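PDB 5VTL: Tb427.07.360- putative uncharacterized metacyclic invariant surface protein from Trypanosoma brucei from Trypanosoma brucei, which is of unknown function but, as an invariant surface protein of the metacyclic stage, probably forms an extended helical part of the parasite's coat. Local coordinates for residues His6-Ile20 and Pro98-Leu112. Numbering follows the deposited sequence.
Sequences HVSAACLFSEALHGI and PLLAAGKTAPIDDYL
I108 and L112 enter helix 6-20 as knobs into holes: I108 sits among A10, F13, S14 and L17, and L112 among V7, A10, C11 and S14. The I108 and F13 side chains cross at about a right angle, CD1 of I108 lying 3.5 Å from F13 CE2, while L17 CD1 lies over one face of that ring, toward its rim. L17 also packs on K104 and T105, and farther along I20 CG1 touches A101 CB at 3.8 Å. At the other end chi1 of Y111 (165°) sets CG anti to the backbone N and lays the ring against A10, CE2 3.5 Å from A10 CB; its OH passes H6 CB and bonds to Q1 O. On one flank S14, D109 and H18 form a polar group. S14 OG donates to D109 OD1, modelled at a suspiciously close 2.5 Å, so the exact length is doubtful. H18 ND1 donates to S14 O (3.0 Å) from above the carbonyl plane, sharing that oxygen with H18 N, and T105 CG2 packs on the H18 ring in a CH-pi contact, 3.8 Å from its centroid. C11 is disulfide-bonded to C132, and helix 157-209 supplies L163 and M167 against F13. The two successive helices run roughly antiparallel to 6-20, 98-102 at 146° and 105-112 at 142°, in the head of an elongated helical bundle.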
ATOM      1  N   HIS A   6     -15.142  16.670  20.500  1.00  3.17           N
ATOM      2  CA  HIS A   6     -16.050  15.769  19.776  1.00  4.75           C
ATOM      3  C   HIS A   6     -15.965  16.104  18.293  1.00  5.07           C
ATOM      4  O   HIS A   6     -15.835  15.233  17.443  1.00  3.37           O
ATOM      5  CB  HIS A   6     -17.508  15.923  20.197  1.00  4.19           C
ATOM      6  CG  HIS A   6     -17.816  15.519  21.609  1.00  5.33           C
ATOM      7  ND1 HIS A   6     -17.916  14.206  22.012  1.00 12.49           N
ATOM      8  CD2 HIS A   6     -18.136  16.265  22.690  1.00  4.52           C
ATOM      9  CE1 HIS A   6     -18.254  14.166  23.287  1.00  5.53           C
ATOM     10  NE2 HIS A   6     -18.386  15.403  23.724  1.00 11.69           N
ATOM     11  N   VAL A   7     -16.040  17.386  17.980  1.00  4.13           N
ATOM     12  CA  VAL A   7     -16.050  17.792  16.570  1.00  3.88           C
ATOM     13  C   VAL A   7     -14.696  17.519  15.919  1.00  2.38           C
ATOM     14  O   VAL A   7     -14.623  17.091  14.763  1.00  3.66           O
ATOM     15  CB  VAL A   7     -16.455  19.276  16.442  1.00  4.33           C
ATOM     16  CG1 VAL A   7     -16.339  19.754  15.001  1.00  9.65           C
ATOM     17  CG2 VAL A   7     -17.862  19.446  16.926  1.00  7.06           C
ATOM     18  N   SER A   8     -13.600  17.731  16.649  1.00  4.04           N
ATOM     19  CA  SER A   8     -12.288  17.424  16.095  1.00  5.18           C
ATOM     20  C   SER A   8     -12.157  15.944  15.699  1.00  3.59           C
ATOM     21  O   SER A   8     -11.628  15.609  14.625  1.00  3.04           O
ATOM     22  CB  SER A   8     -11.182  17.796  17.089  1.00  9.93           C
ATOM     23  OG  SER A   8     -11.065  19.193  17.168  1.00 11.12           O
ATOM     24  N   ALA A   9     -12.611  15.076  16.589  1.00  3.78           N
ATOM     25  CA  ALA A   9     -12.613  13.642  16.345  1.00  5.59           C
ATOM     26  C   ALA A   9     -13.454  13.288  15.107  1.00  3.98           C
ATOM     27  O   ALA A   9     -13.027  12.516  14.243  1.00  2.84           O
ATOM     28  CB  ALA A   9     -13.166  12.932  17.549  1.00  3.92           C
ATOM     29  N   ALA A  10     -14.649  13.852  15.022  1.00  4.44           N
ATOM     30  CA  ALA A  10     -15.538  13.572  13.898  1.00  3.23           C
ATOM     31  C   ALA A  10     -14.948  14.070  12.591  1.00  4.51           C
ATOM     32  O   ALA A  10     -15.086  13.423  11.561  1.00  3.98           O
ATOM     33  CB  ALA A  10     -16.894  14.209  14.122  1.00  4.54           C
ATOM     34  N   CYS A  11     -14.318  15.239  12.627  1.00  4.59           N
ATOM     35  CA  CYS A  11     -13.749  15.798  11.416  1.00  4.20           C
ATOM     36  C   CYS A  11     -12.574  14.948  10.901  1.00  4.54           C
ATOM     37  O   CYS A  11     -12.481  14.630   9.718  1.00  4.08           O
ATOM     38  CB  CYS A  11     -13.324  17.250  11.634  1.00  5.75           C
ATOM     39  SG  CYS A  11     -12.682  17.955  10.102  1.00  8.99           S
ATOM     40  N   LEU A  12     -11.680  14.554  11.797  1.00  4.92           N
ATOM     41  CA  LEU A  12     -10.589  13.657  11.421  1.00  4.81           C
ATOM     42  C   LEU A  12     -11.112  12.389  10.757  1.00  5.36           C
ATOM     43  O   LEU A  12     -10.569  11.936   9.741  1.00  4.29           O
ATOM     44  CB  LEU A  12      -9.749  13.315  12.649  1.00  3.56           C
ATOM     45  CG  LEU A  12      -8.396  12.640  12.407  1.00  6.86           C
ATOM     46  CD1 LEU A  12      -7.443  12.968  13.567  1.00 13.13           C
ATOM     47  CD2 LEU A  12      -8.543  11.123  12.286  1.00 10.19           C
ATOM     48  N   PHE A  13     -12.187  11.839  11.304  1.00  4.26           N
ATOM     49  CA  PHE A  13     -12.776  10.608  10.775  1.00  3.09           C
ATOM     50  C   PHE A  13     -13.386  10.846   9.371  1.00  4.79           C
ATOM     51  O   PHE A  13     -13.156  10.078   8.432  1.00  3.46           O
ATOM     52  CB  PHE A  13     -13.834  10.113  11.767  1.00  3.21           C
ATOM     53  CG  PHE A  13     -14.387   8.755  11.458  1.00 13.85           C
ATOM     54  CD1 PHE A  13     -13.619   7.801  10.811  1.00 16.51           C
ATOM     55  CD2 PHE A  13     -15.700   8.444  11.789  1.00 22.98           C
ATOM     56  CE1 PHE A  13     -14.136   6.553  10.530  1.00 12.81           C
ATOM     57  CE2 PHE A  13     -16.224   7.187  11.507  1.00 23.20           C
ATOM     58  CZ  PHE A  13     -15.441   6.248  10.874  1.00 16.32           C
ATOM     59  N   SER A  14     -14.152  11.924   9.223  1.00  4.83           N
ATOM     60  CA  SER A  14     -14.738  12.253   7.932  1.00  4.78           C
ATOM     61  C   SER A  14     -13.681  12.474   6.847  1.00  5.03           C
ATOM     62  O   SER A  14     -13.784  11.943   5.719  1.00  5.09           O
ATOM     63  CB  SER A  14     -15.606  13.491   8.054  1.00  5.09           C
ATOM     64  OG  SER A  14     -16.141  13.844   6.788  1.00  4.80           O
ATOM     65  N   GLU A  15     -12.661  13.269   7.159  1.00  4.01           N
ATOM     66  CA  GLU A  15     -11.640  13.562   6.163  1.00  3.46           C
ATOM     67  C   GLU A  15     -10.814  12.306   5.844  1.00  3.40           C
ATOM     68  O   GLU A  15     -10.366  12.112   4.724  1.00  5.51           O
ATOM     69  CB  GLU A  15     -10.766  14.736   6.629  1.00  8.59           C
ATOM     70  CG  GLU A  15     -11.584  16.033   6.686  1.00  4.77           C
ATOM     71  CD  GLU A  15     -10.806  17.262   7.112  1.00  8.71           C
ATOM     72  OE1 GLU A  15      -9.757  17.119   7.771  1.00  5.48           O
ATOM     73  OE2 GLU A  15     -11.275  18.391   6.773  1.00  7.02           O
ATOM     74  N   ALA A  16     -10.643  11.437   6.829  1.00  3.78           N
ATOM     75  CA  ALA A  16     -10.018  10.140   6.587  1.00  3.31           C
ATOM     76  C   ALA A  16     -10.824   9.312   5.579  1.00  5.03           C
ATOM     77  O   ALA A  16     -10.272   8.791   4.616  1.00  3.61           O
ATOM     78  CB  ALA A  16      -9.865   9.381   7.919  1.00  2.46           C
ATOM     79  N   LEU A  17     -12.133   9.193   5.799  1.00  5.43           N
ATOM     80  CA  LEU A  17     -12.974   8.374   4.943  1.00  3.63           C
ATOM     81  C   LEU A  17     -13.032   8.970   3.544  1.00  3.83           C
ATOM     82  O   LEU A  17     -12.987   8.236   2.569  1.00  3.45           O
ATOM     83  CB  LEU A  17     -14.386   8.278   5.507  1.00  4.61           C
ATOM     84  CG  LEU A  17     -14.521   7.522   6.828  1.00  7.39           C
ATOM     85  CD1 LEU A  17     -15.903   7.785   7.437  1.00  6.87           C
ATOM     86  CD2 LEU A  17     -14.272   6.046   6.602  1.00  8.55           C
ATOM     87  N   HIS A  18     -13.128  10.294   3.438  1.00  4.81           N
ATOM     88  CA  HIS A  18     -13.149  10.907   2.112  1.00  4.07           C
ATOM     89  C   HIS A  18     -11.814  10.835   1.405  1.00  6.11           C
ATOM     90  O   HIS A  18     -11.733  11.012   0.183  1.00  6.33           O
ATOM     91  CB  HIS A  18     -13.588  12.356   2.198  1.00  8.98           C
ATOM     92  CG  HIS A  18     -15.058  12.506   2.378  1.00  9.58           C
ATOM     93  ND1 HIS A  18     -15.628  12.838   3.587  1.00  8.35           N
ATOM     94  CD2 HIS A  18     -16.079  12.324   1.508  1.00  2.65           C
ATOM     95  CE1 HIS A  18     -16.944  12.877   3.445  1.00  3.41           C
ATOM     96  NE2 HIS A  18     -17.241  12.572   2.194  1.00 11.03           N
ATOM     97  N   GLY A  19     -10.757  10.639   2.178  1.00  4.62           N
ATOM     98  CA  GLY A  19      -9.437  10.494   1.604  1.00  5.52           C
ATOM     99  C   GLY A  19      -9.146   9.129   1.017  1.00  6.20           C
ATOM    100  O   GLY A  19      -8.239   8.997   0.206  1.00  6.20           O
ATOM    101  N   ILE A  20      -9.921   8.127   1.411  1.00  3.84           N
ATOM    102  CA  ILE A  20      -9.670   6.729   1.029  1.00  7.95           C
ATOM    103  C   ILE A  20      -9.552   6.519  -0.490  1.00  7.81           C
ATOM    104  O   ILE A  20      -8.631   5.853  -0.944  1.00  5.59           O
ATOM    105  CB  ILE A  20     -10.757   5.770   1.608  1.00  9.34           C
ATOM    106  CG1 ILE A  20     -10.659   5.669   3.146  1.00 13.76           C
ATOM    107  CG2 ILE A  20     -10.693   4.371   0.973  1.00 10.21           C
ATOM    108  CD1 ILE A  20      -9.562   4.842   3.678  1.00 15.73           C
ATOM    109  N   PRO A  98     -12.759   1.282  -0.846  1.00  9.71           N
ATOM    110  CA  PRO A  98     -13.553   2.499  -1.072  1.00  7.74           C
ATOM    111  C   PRO A  98     -15.058   2.287  -1.001  1.00  9.83           C
ATOM    112  O   PRO A  98     -15.766   3.240  -0.644  1.00 10.17           O
ATOM    113  CB  PRO A  98     -13.149   2.935  -2.480  1.00 12.55           C
ATOM    114  CG  PRO A  98     -11.745   2.388  -2.635  1.00 10.84           C
ATOM    115  CD  PRO A  98     -11.800   1.055  -1.950  1.00  5.71           C
ATOM    116  N   LEU A  99     -15.551   1.093  -1.320  1.00  8.82           N
ATOM    117  CA  LEU A  99     -17.001   0.861  -1.248  1.00 11.90           C
ATOM    118  C   LEU A  99     -17.476   0.990   0.200  1.00 10.49           C
ATOM    119  O   LEU A  99     -18.502   1.618   0.484  1.00 10.93           O
ATOM    120  CB  LEU A  99     -17.397  -0.525  -1.816  1.00  9.80           C
ATOM    121  CG  LEU A  99     -18.923  -0.698  -1.921  1.00 13.07           C
ATOM    122  CD1 LEU A  99     -19.528   0.262  -2.974  1.00 14.62           C
ATOM    123  CD2 LEU A  99     -19.320  -2.124  -2.223  1.00 14.75           C
ATOM    124  N   LEU A 100     -16.709   0.393   1.103  1.00  9.93           N
ATOM    125  CA  LEU A 100     -16.996   0.416   2.526  1.00  7.64           C
ATOM    126  C   LEU A 100     -16.856   1.812   3.114  1.00 11.21           C
ATOM    127  O   LEU A 100     -17.688   2.237   3.920  1.00 12.49           O
ATOM    128  CB  LEU A 100     -16.087  -0.559   3.274  1.00  8.04           C
ATOM    129  CG  LEU A 100     -16.183  -2.043   2.832  1.00 12.51           C
ATOM    130  CD1 LEU A 100     -15.269  -2.951   3.641  1.00 12.33           C
ATOM    131  CD2 LEU A 100     -17.604  -2.529   2.949  1.00 12.09           C
ATOM    132  N   ALA A 101     -15.828   2.539   2.702  1.00  8.12           N
ATOM    133  CA  ALA A 101     -15.616   3.875   3.247  1.00  7.09           C
ATOM    134  C   ALA A 101     -16.717   4.826   2.823  1.00 11.78           C
ATOM    135  O   ALA A 101     -17.249   5.570   3.642  1.00  8.87           O
ATOM    136  CB  ALA A 101     -14.254   4.410   2.831  1.00  8.52           C
ATOM    137  N   ALA A 102     -17.057   4.809   1.534  1.00  6.32           N
ATOM    138  CA  ALA A 102     -18.066   5.732   1.017  1.00  9.54           C
ATOM    139  C   ALA A 102     -19.388   5.597   1.775  1.00 15.10           C
ATOM    140  O   ALA A 102     -20.130   6.576   1.932  1.00 11.40           O
ATOM    141  CB  ALA A 102     -18.283   5.506  -0.480  1.00 13.06           C
ATOM    142  N   GLY A 103     -19.672   4.387   2.256  1.00 12.52           N
ATOM    143  CA  GLY A 103     -20.920   4.119   2.943  1.00 13.54           C
ATOM    144  C   GLY A 103     -20.932   4.510   4.422  1.00  9.66           C
ATOM    145  O   GLY A 103     -21.936   4.336   5.104  1.00  9.87           O
ATOM    146  N   LYS A 104     -19.815   5.045   4.910  1.00  8.41           N
ATOM    147  CA  LYS A 104     -19.713   5.480   6.285  1.00  5.87           C
ATOM    148  C   LYS A 104     -19.655   7.003   6.427  1.00  7.06           C
ATOM    149  O   LYS A 104     -19.750   7.506   7.537  1.00  7.43           O
ATOM    150  CB  LYS A 104     -18.462   4.889   6.908  1.00  6.77           C
ATOM    151  CG  LYS A 104     -18.522   3.398   7.018  1.00 13.93           C
ATOM    152  CD  LYS A 104     -17.410   2.861   7.871  1.00 18.24           C
ATOM    153  CE  LYS A 104     -17.501   1.348   7.965  1.00 25.14           C
ATOM    154  NZ  LYS A 104     -18.827   0.892   8.465  1.00 30.83           N
ATOM    155  N   THR A 105     -19.521   7.728   5.317  1.00  7.27           N
ATOM    156  CA  THR A 105     -19.391   9.184   5.400  1.00  6.97           C
ATOM    157  C   THR A 105     -20.681   9.891   5.823  1.00  8.13           C
ATOM    158  O   THR A 105     -20.626  10.846   6.577  1.00  3.79           O
ATOM    159  CB  THR A 105     -18.871   9.808   4.078  1.00  8.60           C
ATOM    160  OG1 THR A 105     -19.786   9.554   3.004  1.00  8.21           O
ATOM    161  CG2 THR A 105     -17.462   9.251   3.705  1.00  7.12           C
ATOM    162  N   ALA A 106     -21.837   9.453   5.315  1.00  7.15           N
ATOM    163  CA  ALA A 106     -23.083  10.205   5.544  1.00  7.44           C
ATOM    164  C   ALA A 106     -23.425  10.459   7.023  1.00  7.39           C
ATOM    165  O   ALA A 106     -23.721  11.589   7.398  1.00  4.55           O
ATOM    166  CB  ALA A 106     -24.277   9.538   4.801  1.00  7.71           C
ATOM    167  N   PRO A 107     -23.389   9.421   7.877  1.00  5.31           N
ATOM    168  CA  PRO A 107     -23.680   9.731   9.294  1.00  3.24           C
ATOM    169  C   PRO A 107     -22.693  10.726   9.963  1.00  5.49           C
ATOM    170  O   PRO A 107     -23.106  11.552  10.779  1.00  3.89           O
ATOM    171  CB  PRO A 107     -23.614   8.361   9.973  1.00  6.49           C
ATOM    172  CG  PRO A 107     -23.726   7.342   8.844  1.00 10.66           C
ATOM    173  CD  PRO A 107     -23.091   7.989   7.668  1.00  7.35           C
ATOM    174  N   ILE A 108     -21.414  10.651   9.616  1.00  4.50           N
ATOM    175  CA  ILE A 108     -20.410  11.533  10.212  1.00  3.97           C
ATOM    176  C   ILE A 108     -20.632  12.947   9.693  1.00  5.28           C
ATOM    177  O   ILE A 108     -20.623  13.923  10.438  1.00  4.89           O
ATOM    178  CB  ILE A 108     -18.975  11.084   9.872  1.00  2.75           C
ATOM    179  CG1 ILE A 108     -18.823   9.579  10.101  1.00 13.64           C
ATOM    180  CG2 ILE A 108     -17.944  11.892  10.685  1.00  5.50           C
ATOM    181  CD1 ILE A 108     -19.166   9.123  11.443  1.00 11.57           C
ATOM    182  N   ASP A 109     -20.847  13.063   8.396  1.00  3.11           N
ATOM    183  CA  ASP A 109     -21.057  14.383   7.829  1.00  3.29           C
ATOM    184  C   ASP A 109     -22.389  15.021   8.271  1.00  3.93           C
ATOM    185  O   ASP A 109     -22.479  16.242   8.406  1.00  4.02           O
ATOM    186  CB  ASP A 109     -20.954  14.305   6.308  1.00  6.88           C
ATOM    187  CG  ASP A 109     -19.553  14.024   5.838  1.00  9.17           C
ATOM    188  OD1 ASP A 109     -18.584  14.285   6.600  1.00  6.02           O
ATOM    189  OD2 ASP A 109     -19.420  13.542   4.686  1.00  3.96           O
ATOM    190  N   ASP A 110     -23.410  14.205   8.529  1.00  5.38           N
ATOM    191  CA  ASP A 110     -24.650  14.722   9.113  1.00  5.02           C
ATOM    192  C   ASP A 110     -24.351  15.318  10.492  1.00  3.78           C
ATOM    193  O   ASP A 110     -24.810  16.403  10.818  1.00  3.44           O
ATOM    194  CB  ASP A 110     -25.710  13.611   9.270  1.00  3.13           C
ATOM    195  CG  ASP A 110     -26.507  13.360   7.982  1.00  5.00           C
ATOM    196  OD1 ASP A 110     -26.283  14.055   6.942  1.00  3.60           O
ATOM    197  OD2 ASP A 110     -27.371  12.471   8.024  1.00  6.91           O
ATOM    198  N   TYR A 111     -23.595  14.578  11.303  1.00  3.94           N
ATOM    199  CA  TYR A 111     -23.214  15.060  12.633  1.00  2.70           C
ATOM    200  C   TYR A 111     -22.492  16.388  12.505  1.00  3.09           C
ATOM    201  O   TYR A 111     -22.792  17.341  13.233  1.00  3.53           O
ATOM    202  CB  TYR A 111     -22.344  14.037  13.378  1.00  4.04           C
ATOM    203  CG  TYR A 111     -21.654  14.654  14.582  1.00  3.06           C
ATOM    204  CD1 TYR A 111     -22.334  14.846  15.755  1.00  6.19           C
ATOM    205  CD2 TYR A 111     -20.337  15.095  14.512  1.00  3.80           C
ATOM    206  CE1 TYR A 111     -21.731  15.420  16.851  1.00  3.91           C
ATOM    207  CE2 TYR A 111     -19.713  15.681  15.618  1.00  4.58           C
ATOM    208  CZ  TYR A 111     -20.420  15.845  16.776  1.00  3.79           C
ATOM    209  OH  TYR A 111     -19.810  16.429  17.871  1.00  5.65           O
ATOM    210  N   LEU A 112     -21.539  16.474  11.585  1.00  4.24           N
ATOM    211  CA  LEU A 112     -20.779  17.713  11.435  1.00  2.71           C
ATOM    212  C   LEU A 112     -21.683  18.882  11.024  1.00  5.32           C
ATOM    213  O   LEU A 112     -21.576  19.978  11.589  1.00  5.15           O
ATOM    214  CB  LEU A 112     -19.629  17.535  10.445  1.00  5.97           C
ATOM    215  CG  LEU A 112     -18.462  16.678  10.947  1.00  5.29           C
ATOM    216  CD1 LEU A 112     -17.531  16.315   9.783  1.00  4.93           C
ATOM    217  CD2 LEU A 112     -17.692  17.347  12.080  1.00  5.76           C
TER